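Local coordinates for protein beta-glucanase (Bacteroides thetaiotaomicron, PDB 6EUG) that probably hydrolyses beta-1,3-galactosidic bonds of arabinogalactan, the chain being the family 43 glycoside hydrolase part of a longer protein, at residues Val114-Asn117 / Lys122-Met125; Pro181-Tyr184 / Pro190-Tyr193; Lys185-Pro190 / Ser231-Thr236; Ile239-Asp244 / Ser248-Tyr253; Met339-Pro342 / Ala346-Arg349. All coordinates share one frame; numbering follows the deposited sequence.

Interaction 1: residues Val114-Asn117 / Lys122-Met125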
# COMPACT_ATOMS: atom_id res chain seq x y z
N VAL A 114 -2.98 3.86 -8.11
CA VAL A 114 -2.84 4.61 -9.37
C VAL A 114 -2.48 6.06 -9.09
O VAL A 114 -3.13 6.71 -8.24
CB VAL A 114 -4.14 4.53 -10.24
CG1 VAL A 114 -3.98 5.25 -11.56
CG2 VAL A 114 -4.52 3.08 -10.52
N ILE A 115 -1.50 6.56 -9.86
CA ILE A 115 -1.07 7.96 -9.86
C ILE A 115 -1.04 8.54 -11.29
O ILE A 115 -0.78 7.83 -12.26
CB ILE A 115 0.29 8.14 -9.16
CG1 ILE A 115 1.40 7.31 -9.83
CG2 ILE A 115 0.17 7.86 -7.67
CD1 ILE A 115 2.75 7.34 -9.15
N TYR A 116 -1.30 9.85 -11.40
CA TYR A 116 -1.29 10.52 -12.70
C TYR A 116 0.03 11.20 -12.87
O TYR A 116 0.47 11.93 -11.95
CB TYR A 116 -2.41 11.57 -12.76
CG TYR A 116 -2.46 12.36 -14.08
CD1 TYR A 116 -2.81 11.75 -15.27
CD2 TYR A 116 -2.15 13.73 -14.11
CE1 TYR A 116 -2.84 12.46 -16.47
CE2 TYR A 116 -2.18 14.46 -15.30
CZ TYR A 116 -2.53 13.82 -16.48
OH TYR A 116 -2.56 14.51 -17.65
N ASN A 117 0.67 11.00 -14.02
CA ASN A 117 1.95 11.63 -14.29
C ASN A 117 1.68 12.85 -15.14
O ASN A 117 1.31 12.71 -16.33
CB ASN A 117 2.91 10.68 -15.00
CG ASN A 117 4.26 11.32 -15.25
OD1 ASN A 117 4.37 12.38 -15.92
ND2 ASN A 117 5.27 10.74 -14.69
N LYS A 122 0.07 10.27 -18.61
CA LYS A 122 -0.39 8.87 -18.45
C LYS A 122 -0.82 8.54 -17.02
O LYS A 122 -0.30 9.13 -16.05
CB LYS A 122 0.75 7.91 -18.81
CG LYS A 122 1.41 8.13 -20.16
CD LYS A 122 0.42 7.91 -21.30
CE LYS A 122 1.15 7.85 -22.64
NZ LYS A 122 0.19 7.97 -23.77
N PHE A 123 -1.70 7.54 -16.89
CA PHE A 123 -2.04 6.94 -15.59
C PHE A 123 -1.19 5.69 -15.33
O PHE A 123 -1.14 4.80 -16.17
CB PHE A 123 -3.51 6.60 -15.53
CG PHE A 123 -4.40 7.81 -15.65
CD1 PHE A 123 -4.74 8.31 -16.91
CD2 PHE A 123 -4.86 8.47 -14.52
CE1 PHE A 123 -5.54 9.44 -17.04
CE2 PHE A 123 -5.66 9.61 -14.64
CZ PHE A 123 -6.00 10.08 -15.89
N VAL A 124 -0.53 5.65 -14.16
CA VAL A 124 0.40 4.59 -13.85
C VAL A 124 -0.09 3.83 -12.61
O VAL A 124 -0.26 4.43 -11.53
CB VAL A 124 1.81 5.18 -13.59
CG1 VAL A 124 2.80 4.06 -13.30
CG2 VAL A 124 2.25 6.06 -14.78
N MET A 125 -0.32 2.53 -12.78
CA MET A 125 -0.71 1.58 -11.70
C MET A 125 0.48 0.74 -11.22
O MET A 125 1.19 0.14 -12.04
CB MET A 125 -1.81 0.64 -12.19
CG MET A 125 -2.46 -0.21 -11.10
SD MET A 125 -3.63 -1.43 -11.74
CE MET A 125 -5.06 -0.40 -12.11

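Interaction 2: residues Pro181-Tyr184 / Pro190-Tyr193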
# COMPACT_ATOMS: atom_id res chain seq x y z
N PRO A 181 24.97 -17.62 6.61
CA PRO A 181 23.58 -18.07 6.79
C PRO A 181 23.37 -19.31 7.68
O PRO A 181 22.31 -19.44 8.33
CB PRO A 181 23.08 -18.29 5.35
CG PRO A 181 24.30 -18.44 4.52
CD PRO A 181 25.41 -17.71 5.20
N GLU A 182 24.37 -20.18 7.77
CA GLU A 182 24.31 -21.32 8.71
C GLU A 182 24.34 -20.89 10.18
O GLU A 182 23.91 -21.64 11.05
CB GLU A 182 25.45 -22.34 8.46
CG GLU A 182 25.44 -22.97 7.08
CD GLU A 182 24.18 -23.79 6.79
OE1 GLU A 182 23.82 -24.64 7.63
OE2 GLU A 182 23.54 -23.59 5.73
N GLU A 183 24.81 -19.68 10.45
CA GLU A 183 24.93 -19.16 11.82
C GLU A 183 23.64 -18.45 12.33
O GLU A 183 23.46 -18.27 13.54
CB GLU A 183 26.11 -18.21 11.85
CG GLU A 183 26.91 -18.16 13.12
CD GLU A 183 28.02 -17.12 13.04
OE1 GLU A 183 28.19 -16.40 14.04
OE2 GLU A 183 28.71 -17.00 11.99
N TYR A 184 22.75 -18.08 11.41
CA TYR A 184 21.54 -17.26 11.74
C TYR A 184 20.22 -17.93 11.28
O TYR A 184 19.28 -17.25 10.90
CB TYR A 184 21.70 -15.82 11.13
CG TYR A 184 22.89 -15.08 11.68
CD1 TYR A 184 22.81 -14.40 12.89
CD2 TYR A 184 24.12 -15.11 11.03
CE1 TYR A 184 23.93 -13.74 13.43
CE2 TYR A 184 25.23 -14.45 11.55
CZ TYR A 184 25.14 -13.77 12.75
OH TYR A 184 26.25 -13.14 13.28
N PRO A 190 18.44 -13.08 19.94
CA PRO A 190 19.00 -11.72 20.01
C PRO A 190 19.99 -11.42 18.90
O PRO A 190 19.99 -10.29 18.36
CB PRO A 190 19.69 -11.68 21.39
CG PRO A 190 19.11 -12.79 22.18
CD PRO A 190 18.45 -13.76 21.26
N LYS A 191 20.86 -12.39 18.57
CA LYS A 191 21.82 -12.15 17.51
C LYS A 191 21.15 -12.03 16.13
O LYS A 191 21.59 -11.22 15.29
CB LYS A 191 22.96 -13.20 17.50
CG LYS A 191 22.57 -14.62 17.11
CD LYS A 191 23.73 -15.62 17.08
CE LYS A 191 23.25 -16.95 16.48
NZ LYS A 191 24.32 -17.97 16.22
N TRP A 192 20.11 -12.80 15.89
CA TRP A 192 19.37 -12.67 14.59
C TRP A 192 18.73 -11.27 14.44
O TRP A 192 18.83 -10.63 13.38
CB TRP A 192 18.32 -13.77 14.46
CG TRP A 192 17.43 -13.73 13.22
CD1 TRP A 192 17.66 -14.38 12.08
CD2 TRP A 192 16.18 -13.03 13.05
NE1 TRP A 192 16.66 -14.14 11.17
CE2 TRP A 192 15.73 -13.32 11.74
CE3 TRP A 192 15.41 -12.19 13.86
CZ2 TRP A 192 14.53 -12.81 11.22
CZ3 TRP A 192 14.22 -11.69 13.36
CH2 TRP A 192 13.78 -12.01 12.04
N TYR A 193 18.06 -10.81 15.50
CA TYR A 193 17.37 -9.50 15.45
C TYR A 193 18.38 -8.35 15.18
O TYR A 193 18.14 -7.51 14.31
CB TYR A 193 16.56 -9.26 16.73
CG TYR A 193 15.78 -7.96 16.68
CD1 TYR A 193 16.40 -6.73 17.01
CD2 TYR A 193 14.46 -7.94 16.26
CE1 TYR A 193 15.71 -5.53 16.90
CE2 TYR A 193 13.76 -6.74 16.17
CZ TYR A 193 14.38 -5.53 16.48
OH TYR A 193 13.66 -4.38 16.39
O HOH W 1 26.81 -16.56 16.12
O HOH W 2 17.68 -16.12 8.94

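Interaction 3: residues Lys185-Pro190 / Ser231-Thr236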
# COMPACT_ATOMS: atom_id res chain seq x y z
N LYS A 185 20.13 -19.26 11.37
CA LYS A 185 18.94 -20.00 10.92
C LYS A 185 17.70 -19.77 11.80
O LYS A 185 16.59 -19.70 11.28
CB LYS A 185 19.21 -21.52 10.84
CG LYS A 185 20.07 -21.98 9.69
CD LYS A 185 20.03 -23.51 9.63
CE LYS A 185 21.13 -24.09 8.76
NZ LYS A 185 20.94 -25.55 8.48
N GLU A 186 17.89 -19.64 13.12
CA GLU A 186 16.78 -19.48 14.04
C GLU A 186 16.34 -18.01 14.10
O GLU A 186 17.06 -17.15 14.60
CB GLU A 186 17.16 -19.97 15.44
CG GLU A 186 15.96 -20.16 16.34
CD GLU A 186 16.34 -20.45 17.77
OE1 GLU A 186 17.52 -20.80 18.04
OE2 GLU A 186 15.44 -20.32 18.63
N TRP A 187 15.14 -17.73 13.60
CA TRP A 187 14.55 -16.39 13.74
C TRP A 187 14.30 -16.03 15.24
O TRP A 187 14.05 -16.89 16.07
CB TRP A 187 13.23 -16.32 12.96
CG TRP A 187 13.38 -16.17 11.48
CD1 TRP A 187 14.34 -16.73 10.69
CD2 TRP A 187 12.51 -15.43 10.61
NE1 TRP A 187 14.13 -16.36 9.37
CE2 TRP A 187 13.03 -15.55 9.30
CE3 TRP A 187 11.37 -14.64 10.83
CZ2 TRP A 187 12.42 -14.93 8.19
CZ3 TRP A 187 10.77 -14.02 9.72
CH2 TRP A 187 11.30 -14.17 8.42
N TRP A 188 14.44 -14.73 15.53
CA TRP A 188 14.03 -14.07 16.78
C TRP A 188 14.97 -14.31 17.95
O TRP A 188 14.62 -13.97 19.09
CB TRP A 188 12.53 -14.31 17.16
CG TRP A 188 11.60 -13.87 16.04
CD1 TRP A 188 10.87 -14.67 15.22
CD2 TRP A 188 11.33 -12.52 15.62
NE1 TRP A 188 10.18 -13.92 14.31
CE2 TRP A 188 10.44 -12.60 14.52
CE3 TRP A 188 11.77 -11.27 16.04
CZ2 TRP A 188 9.97 -11.47 13.87
CZ3 TRP A 188 11.28 -10.13 15.39
CH2 TRP A 188 10.41 -10.25 14.32
N THR A 189 16.16 -14.86 17.70
CA THR A 189 17.22 -14.84 18.71
C THR A 189 17.77 -13.40 18.82
O THR A 189 17.61 -12.61 17.88
CB THR A 189 18.39 -15.77 18.38
OG1 THR A 189 19.07 -15.31 17.20
CG2 THR A 189 17.92 -17.24 18.18
N PRO A 190 18.44 -13.08 19.94
CA PRO A 190 19.00 -11.72 20.01
C PRO A 190 19.99 -11.42 18.90
O PRO A 190 19.99 -10.29 18.36
CB PRO A 190 19.69 -11.68 21.39
CG PRO A 190 19.11 -12.79 22.18
CD PRO A 190 18.45 -13.76 21.26
N SER A 231 9.40 -4.81 3.02
CA SER A 231 10.57 -5.51 2.42
C SER A 231 11.27 -6.45 3.42
O SER A 231 10.83 -6.57 4.57
CB SER A 231 11.58 -4.46 1.91
OG SER A 231 12.54 -5.00 1.00
N GLU A 232 12.36 -7.11 3.01
CA GLU A 232 13.15 -7.93 3.92
C GLU A 232 12.27 -8.95 4.72
O GLU A 232 12.23 -8.96 5.96
CB GLU A 232 13.94 -7.00 4.87
CG GLU A 232 14.78 -5.93 4.19
CD GLU A 232 15.49 -4.94 5.11
OE1 GLU A 232 15.83 -5.29 6.31
OE2 GLU A 232 15.69 -3.76 4.67
N ASP A 233 11.55 -9.81 3.99
CA ASP A 233 10.66 -10.83 4.58
C ASP A 233 9.57 -10.14 5.46
O ASP A 233 9.22 -10.65 6.54
CB ASP A 233 11.42 -11.93 5.38
CG ASP A 233 12.16 -12.95 4.48
OD1 ASP A 233 12.07 -12.94 3.27
OD2 ASP A 233 12.91 -13.79 4.99
N ASN A 234 9.10 -8.96 4.98
CA ASN A 234 8.10 -8.11 5.66
C ASN A 234 8.63 -7.37 6.92
O ASN A 234 7.89 -6.63 7.57
CB ASN A 234 6.81 -8.90 6.05
CG ASN A 234 6.00 -9.39 4.86
OD1 ASN A 234 6.24 -9.02 3.71
ND2 ASN A 234 5.05 -10.27 5.14
N LEU A 235 9.90 -7.55 7.27
CA LEU A 235 10.43 -7.03 8.54
C LEU A 235 10.70 -5.51 8.55
O LEU A 235 10.76 -4.92 9.62
CB LEU A 235 11.70 -7.79 8.95
CG LEU A 235 11.54 -9.29 9.25
CD1 LEU A 235 12.83 -10.08 9.14
CD2 LEU A 235 10.91 -9.49 10.60
N THR A 236 10.92 -4.91 7.39
CA THR A 236 11.48 -3.54 7.31
C THR A 236 10.76 -2.79 6.22
O THR A 236 10.52 -3.37 5.12
CB THR A 236 13.00 -3.65 6.96
OG1 THR A 236 13.67 -4.48 7.94
CG2 THR A 236 13.66 -2.26 6.92

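Interaction 4: residues Ile239-Asp244 / Ser248-Tyr253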
# COMPACT_ATOMS: atom_id res chain seq x y z
N ILE A 239 11.49 2.97 1.20
CA ILE A 239 10.93 4.08 0.43
C ILE A 239 11.88 4.33 -0.72
O ILE A 239 13.04 4.67 -0.46
CB ILE A 239 10.79 5.37 1.26
CG1 ILE A 239 9.97 5.09 2.53
CG2 ILE A 239 10.17 6.50 0.43
CD1 ILE A 239 9.71 6.30 3.43
N ALA A 240 11.38 4.16 -1.96
CA ALA A 240 12.19 4.21 -3.20
C ALA A 240 11.67 5.28 -4.17
O ALA A 240 10.49 5.27 -4.56
CB ALA A 240 12.20 2.86 -3.88
N GLU A 241 12.55 6.17 -4.59
CA GLU A 241 12.25 7.15 -5.63
C GLU A 241 11.94 6.50 -7.01
O GLU A 241 12.70 5.64 -7.47
CB GLU A 241 13.43 8.10 -5.74
CG GLU A 241 13.26 9.27 -6.71
CD GLU A 241 14.55 10.04 -6.95
OE1 GLU A 241 15.59 9.40 -7.28
OE2 GLU A 241 14.51 11.28 -6.85
N LEU A 242 10.90 6.98 -7.69
CA LEU A 242 10.58 6.60 -9.08
C LEU A 242 11.23 7.55 -10.11
O LEU A 242 11.47 8.74 -9.83
CB LEU A 242 9.07 6.56 -9.27
CG LEU A 242 8.33 5.51 -8.42
CD1 LEU A 242 6.85 5.52 -8.77
CD2 LEU A 242 8.90 4.09 -8.56
N ALA A 243 11.51 7.01 -11.29
CA ALA A 243 11.92 7.78 -12.47
C ALA A 243 10.88 8.81 -12.88
O ALA A 243 9.74 8.74 -12.44
CB ALA A 243 12.16 6.82 -13.64
N ASP A 244 11.27 9.77 -13.74
CA ASP A 244 10.39 10.87 -14.12
C ASP A 244 9.09 10.47 -14.86
O ASP A 244 8.12 11.24 -14.82
CB ASP A 244 11.14 11.92 -14.98
N SER A 248 9.68 3.11 -13.52
CA SER A 248 10.80 2.36 -12.98
C SER A 248 11.37 3.08 -11.77
O SER A 248 10.96 4.23 -11.50
CB SER A 248 11.87 2.14 -14.07
OG SER A 248 12.54 3.37 -14.40
N HIS A 249 12.31 2.43 -11.08
CA HIS A 249 12.99 3.00 -9.89
C HIS A 249 14.33 3.64 -10.29
O HIS A 249 14.96 3.18 -11.25
CB HIS A 249 13.24 1.95 -8.84
CG HIS A 249 12.00 1.25 -8.36
ND1 HIS A 249 11.55 0.07 -8.91
CD2 HIS A 249 11.14 1.56 -7.37
CE1 HIS A 249 10.44 -0.30 -8.29
NE2 HIS A 249 10.21 0.56 -7.31
N THR A 250 14.78 4.67 -9.57
CA THR A 250 16.07 5.33 -9.88
C THR A 250 17.32 4.71 -9.25
O THR A 250 18.44 4.97 -9.72
CB THR A 250 16.06 6.80 -9.45
OG1 THR A 250 15.96 6.85 -8.02
CG2 THR A 250 14.90 7.55 -10.09
N GLY A 251 17.14 3.92 -8.19
CA GLY A 251 18.24 3.41 -7.36
C GLY A 251 18.39 4.09 -6.02
O GLY A 251 19.12 3.59 -5.15
N LYS A 252 17.70 5.23 -5.84
CA LYS A 252 17.78 5.99 -4.60
C LYS A 252 16.64 5.51 -3.69
O LYS A 252 15.46 5.58 -4.08
CB LYS A 252 17.67 7.49 -4.89
CG LYS A 252 17.83 8.39 -3.68
CD LYS A 252 17.43 9.84 -3.93
CE LYS A 252 18.26 10.51 -4.98
NZ LYS A 252 18.12 12.00 -4.83
N TYR A 253 17.00 5.00 -2.51
CA TYR A 253 16.01 4.51 -1.53
C TYR A 253 16.56 4.50 -0.12
O TYR A 253 17.78 4.47 0.05
CB TYR A 253 15.50 3.10 -1.87
CG TYR A 253 16.41 1.89 -1.66
CD1 TYR A 253 17.48 1.63 -2.52
CD2 TYR A 253 16.16 0.94 -0.62
CE1 TYR A 253 18.28 0.50 -2.36
CE2 TYR A 253 16.95 -0.19 -0.45
CZ TYR A 253 18.01 -0.43 -1.32
OH TYR A 253 18.80 -1.57 -1.14
O HOH W 3 14.60 4.02 -6.23

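Interaction 5: residues Met339-Pro342 / Ala346-Arg349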
# COMPACT_ATOMS: atom_id res chain seq x y z
N MET A 339 -12.12 -4.05 6.33
CA MET A 339 -12.53 -4.92 7.44
C MET A 339 -12.61 -6.37 6.90
O MET A 339 -13.62 -6.75 6.31
CB MET A 339 -13.87 -4.42 7.99
CG MET A 339 -14.32 -4.97 9.32
SD MET A 339 -15.94 -4.32 9.83
CE MET A 339 -15.67 -2.66 9.52
N TRP A 340 -11.53 -7.13 7.05
CA TRP A 340 -11.37 -8.38 6.31
C TRP A 340 -12.23 -9.50 6.91
O TRP A 340 -12.28 -9.66 8.14
CB TRP A 340 -9.91 -8.85 6.29
CG TRP A 340 -8.94 -7.93 5.59
CD1 TRP A 340 -7.97 -7.21 6.17
CD2 TRP A 340 -8.85 -7.69 4.18
NE1 TRP A 340 -7.27 -6.52 5.23
CE2 TRP A 340 -7.82 -6.75 4.00
CE3 TRP A 340 -9.60 -8.11 3.07
CZ2 TRP A 340 -7.44 -6.31 2.76
CZ3 TRP A 340 -9.22 -7.68 1.82
CH2 TRP A 340 -8.17 -6.74 1.67
N ARG A 341 -12.88 -10.27 6.02
CA ARG A 341 -13.61 -11.51 6.38
C ARG A 341 -12.95 -12.68 5.66
O ARG A 341 -13.32 -13.02 4.53
CB ARG A 341 -15.08 -11.41 6.00
CG ARG A 341 -15.80 -10.38 6.82
CD ARG A 341 -17.29 -10.41 6.60
NE ARG A 341 -17.95 -9.49 7.52
CZ ARG A 341 -19.20 -9.61 7.97
NH1 ARG A 341 -19.98 -10.64 7.61
NH2 ARG A 341 -19.66 -8.70 8.81
N PRO A 342 -11.93 -13.28 6.28
CA PRO A 342 -11.11 -14.28 5.53
C PRO A 342 -11.89 -15.54 5.05
O PRO A 342 -11.50 -16.14 4.06
CB PRO A 342 -10.02 -14.66 6.54
CG PRO A 342 -10.51 -14.21 7.86
CD PRO A 342 -11.44 -13.06 7.64
N ALA A 346 -14.96 -11.61 -0.42
CA ALA A 346 -15.85 -10.65 -1.10
C ALA A 346 -16.84 -9.95 -0.14
O ALA A 346 -17.35 -8.87 -0.46
CB ALA A 346 -16.62 -11.34 -2.24
N ASP A 347 -17.14 -10.58 1.01
CA ASP A 347 -18.00 -9.97 2.04
C ASP A 347 -17.21 -8.99 2.96
O ASP A 347 -17.79 -8.34 3.83
CB ASP A 347 -18.63 -11.09 2.89
CG ASP A 347 -19.80 -10.61 3.76
OD1 ASP A 347 -20.55 -9.70 3.34
OD2 ASP A 347 -20.00 -11.17 4.86
N SER A 348 -15.89 -8.89 2.78
CA SER A 348 -15.08 -7.88 3.52
C SER A 348 -15.66 -6.45 3.29
O SER A 348 -16.13 -6.11 2.20
CB SER A 348 -13.59 -7.94 3.16
OG SER A 348 -13.04 -9.24 3.23
N ARG A 349 -15.64 -5.66 4.36
CA ARG A 349 -16.30 -4.33 4.42
C ARG A 349 -15.27 -3.20 4.36
O ARG A 349 -14.05 -3.44 4.31
CB ARG A 349 -17.19 -4.23 5.68
CG ARG A 349 -18.05 -5.47 5.92
CD ARG A 349 -19.10 -5.60 4.83
NE ARG A 349 -19.90 -6.83 4.96
CZ ARG A 349 -20.98 -6.97 5.74
NH1 ARG A 349 -21.42 -5.98 6.51
NH2 ARG A 349 -21.64 -8.13 5.74

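Interaction 1: residues Val114-Asn117 / Lys122-Met125
Y116 places CD1 over one face of the F123 ring, toward its rim. The closest pair is Y116 CD1 and F123 CE2, 3.6 Å apart. The two ring planes stand at 49°, an oblique pairing. Chi1 of 178° sets the Y116 ring beside its own carbonyl carbon. The F123 CG is instead anti to the carbonyl carbon (chi1 -63°), and this swings its ring toward the 114-117 strand. H53 meets both rings, that of F123 edge-to-face.

V114 lies on the same face of the sheet. Its CG2 branch touches the thioether end of M125, with V114 CG2 and M125 CE 3.9 Å apart. F60 of the neighbouring sheet packs on both residues. I115 and V124 occupy the other face, where I115 CG1 is 4.3 Å from V124 CB. L217 and V219 touch I115 there.

The backbones form the closing part of an antiparallel hairpin, strands 108-117 and 122-130, in one four-stranded sheet of the five-bladed propeller typical of family 43. I115 N donates to V124 O at 3.0 Å, and V124 N donates back to I115 O at 2.9 Å. N117 N adds a bond to K122 O, 2.9 Å. Earlier on strand 108-117 come E110 and R111, which line the glucoimidazole pocket.

N117 OD1 accepts from T120 N within the turn, while N117 ND2 reaches D244 O and K122 NZ forms a salt bridge with D147, both outside the hairpin. Near-straight bonds thus satisfy the inward N-H groups, apolar groups carry both faces, and the one charged side chain, K122, sits at the turn end.

Interaction 2: residues Pro181-Tyr184 / Pro190-Tyr193
Y184 and W192 mark the closest backbone approach, with CA atoms 5.8 Å apart, where a loop with helical backbone angles at P181-E183 meets the first turn of helix 190-197. A weak bond from Y184 N to P181 O spans the bend.

K191 makes the direct polar link. Its NZ donates to E183 O at 2.8 Å, in the carbonyl plane. CG sits between the backbone N and the carbonyl carbon (chi1 68°), and the chain beyond is extended, which carries the ammonium group over to the loop. A water accepts from K191 NZ at 2.9 Å. It comes unusually close to E183 OE1, so that bond is doubtful in detail. The water lies between two opposite charges that do not meet: E183 OE1 and K191 NZ are 4.7 Å apart. The methylenes of K191 pass the Y184 ring, with K191 CG 4.0 Å from Y184 CE1. The ammonium itself is too distant from that ring for more than a weak attraction.

Both pieces belong to the helical stretch that runs between strands 154-159 and 215-219, and so between two blades of the propeller. T189 is the N-cap of helix 190-197; its OG1 accepts from W192 N.

The W192 indole turns an edge to the loop. W192 CD1 is 3.5 Å from Y184 O, near the ring plane. A second water donates to Y184 O and accepts from W192 NE1 at 3.2 Å, lying in the plane of the indole. M200 of helix 200-205 packs on both Y184 and W192, and F201 adds to the cover of W192.

Interaction 3: residues Lys185-Pro190 / Ser231-Thr236
D233 OD2 is met by two groups: R204 NH1 holds it in a salt bridge, and the edge of the W187 indole comes up beside it. W187 CZ2 is 3.4 Å from D233 OD2, near the ring plane. The oxygen lies off the C-H edge, and ring and carboxylate planes are 19° apart. Chi1 of -77° puts W187 CG beside its backbone N, and from there the six-membered end of the indole reaches D233.

D233 belongs to a type I' beta turn, E232 to L235, which closes the hairpin of strands 225-231 and 236-242. The turn runs into a classic beta bulge, with L235 and T236 both facing S231. L235 N bonds E232 O across the turn, and S231 N bonds T236 O at 2.8 Å. T236 OG1 donates to E232 OE1, also at 2.8 Å. It meets that oxygen from above the carboxylate plane, and R255 forms a salt bridge with the same oxygen.

The partner loop makes a type II turn from E186 to T189. W188 takes its third position with a positive phi of 77°. This turn presents the two indoles in succession to the hairpin end. W192 stacks on W187, meets W188 obliquely and touches L235, while F201 packs on W187, D233 and L235.

The contact is partly buried and has no direct hydrogen bond between the segments. The side chain of D233 is about 12 Å from the bound glucoimidazole. The methyl groups of L235 divide between the tryptophans: L235 CD1 is 4.4 Å from W187 CH2, while L235 CD2 is 3.8 Å from W188 CH2.

Interaction 4: residues Ile239-Asp244 / Ser248-Tyr253
T250 OG1 donates to E241 OE1 at 2.7 Å, on the anti lone pair of that oxygen. The same hydroxyl accepts from K252 N at 3.2 Å, an ST turn. E241 reaches it with CG anti to the backbone N (chi1 -175°) and the chain extended. E241 OE2 is taken by a salt bridge to K224. K252 NZ stays 4.2 Å from E241 OE2, beyond a salt bridge.

Three backbone bonds join the segments. E241 N donates to K252 O at 3.0 Å, T250 N to E241 O at 3.1 Å, and A243 N to S248 O at 2.8 Å. The register shifts by two between A240-Y253 and L242-H249, a beta bulge where the chain turns a corner at G251. A water sits at the corner. It accepts from G251 N and lies 2.8 Å from E241 O, also near K252 O.

H249 NE2 is hydrogen-bonded to H227 ND1, and Y253 OH bonds A165 O. L242 CD2 lies alongside the H249 ring, 3.6 Å from H249 CD2.

Pairing is interrupted at the corner but resumes on both sides of it. The E241-T250 bond and the water are found where the register shifts, and the nearby lysines would probably favour a charged E241.

Interaction 5: residues Met339-Pro342 / Ala346-Arg349
M339 and R349 form the backbone part of the contact, an antiparallel hydrogen-bonded pair. M339 N donates to R349 O at 2.9 Å, from above the carbonyl plane. R349 N donates back to M339 O at 3.0 Å. One more backbone N-H is met by a side chain: R341 N donates to S348 OG at 3.0 Å, nearly straight. That hydroxyl also bonds L345 O, so it has two backbone partners.

Charged groups make the outer layer. D347 bridges two arginines, one carboxylate oxygen to each. Its OD2 forms a salt bridge with R341 NH1 at 2.8 Å; as a hydrogen bond it is weak, bent to about 120°. R349 grips D347 side-on: NH2 meets D347 OD1 at 3.1 Å, and NE donates to D347 O at 2.8 Å. R349 NH1 goes on to G32 O. The R341 guanidinium lies flat on that of R349, with planes at 19° and centres 3.9 Å apart. The shared carboxylate probably offsets the like charges. R349 bends at chi2 (-67°), which folds its guanidinium back toward D347 and flat against the R341 guanidinium.

M339 CB rests on R349 CB. S348 OG lies at the edge of the W340 indole, near its plane, by CE3.

W340 points away from 346-349; its side chain comes to about 5 Å from glucoimidazole. Its NE1 donates to Q320 OE1, and its ring meets W284 edge-to-face. Q320 and W284 both belong to the ligand pocket. The arrangement is that of a hairpin loop between strands 332-339 and 349-357, bordering the sugar pocket of a propeller glycosidase.

Overall arrangement
Interaction 1 is the buried one, a regular strand pair held by backbone bonds and apolar faces. Interaction 4 also joins strands, but in another sheet and with a kink, and also uses side-chain and water-mediated bonds. The two touch through N117 ND2 and D244 O. Interactions 2 and 3 adjoin and share P190. Interaction 2 joins loop to helix within the stretch between blades, and two waters bridge it; interaction 3 sets that loop against a hairpin end, with tryptophans as the common filling. Interaction 5 is a surface loop rich in charge, near the ligand. Its centre is 27 Å from that of interaction 1 and 33 Å from that of interaction 4, on the opposite side of the chain's centre from the latter.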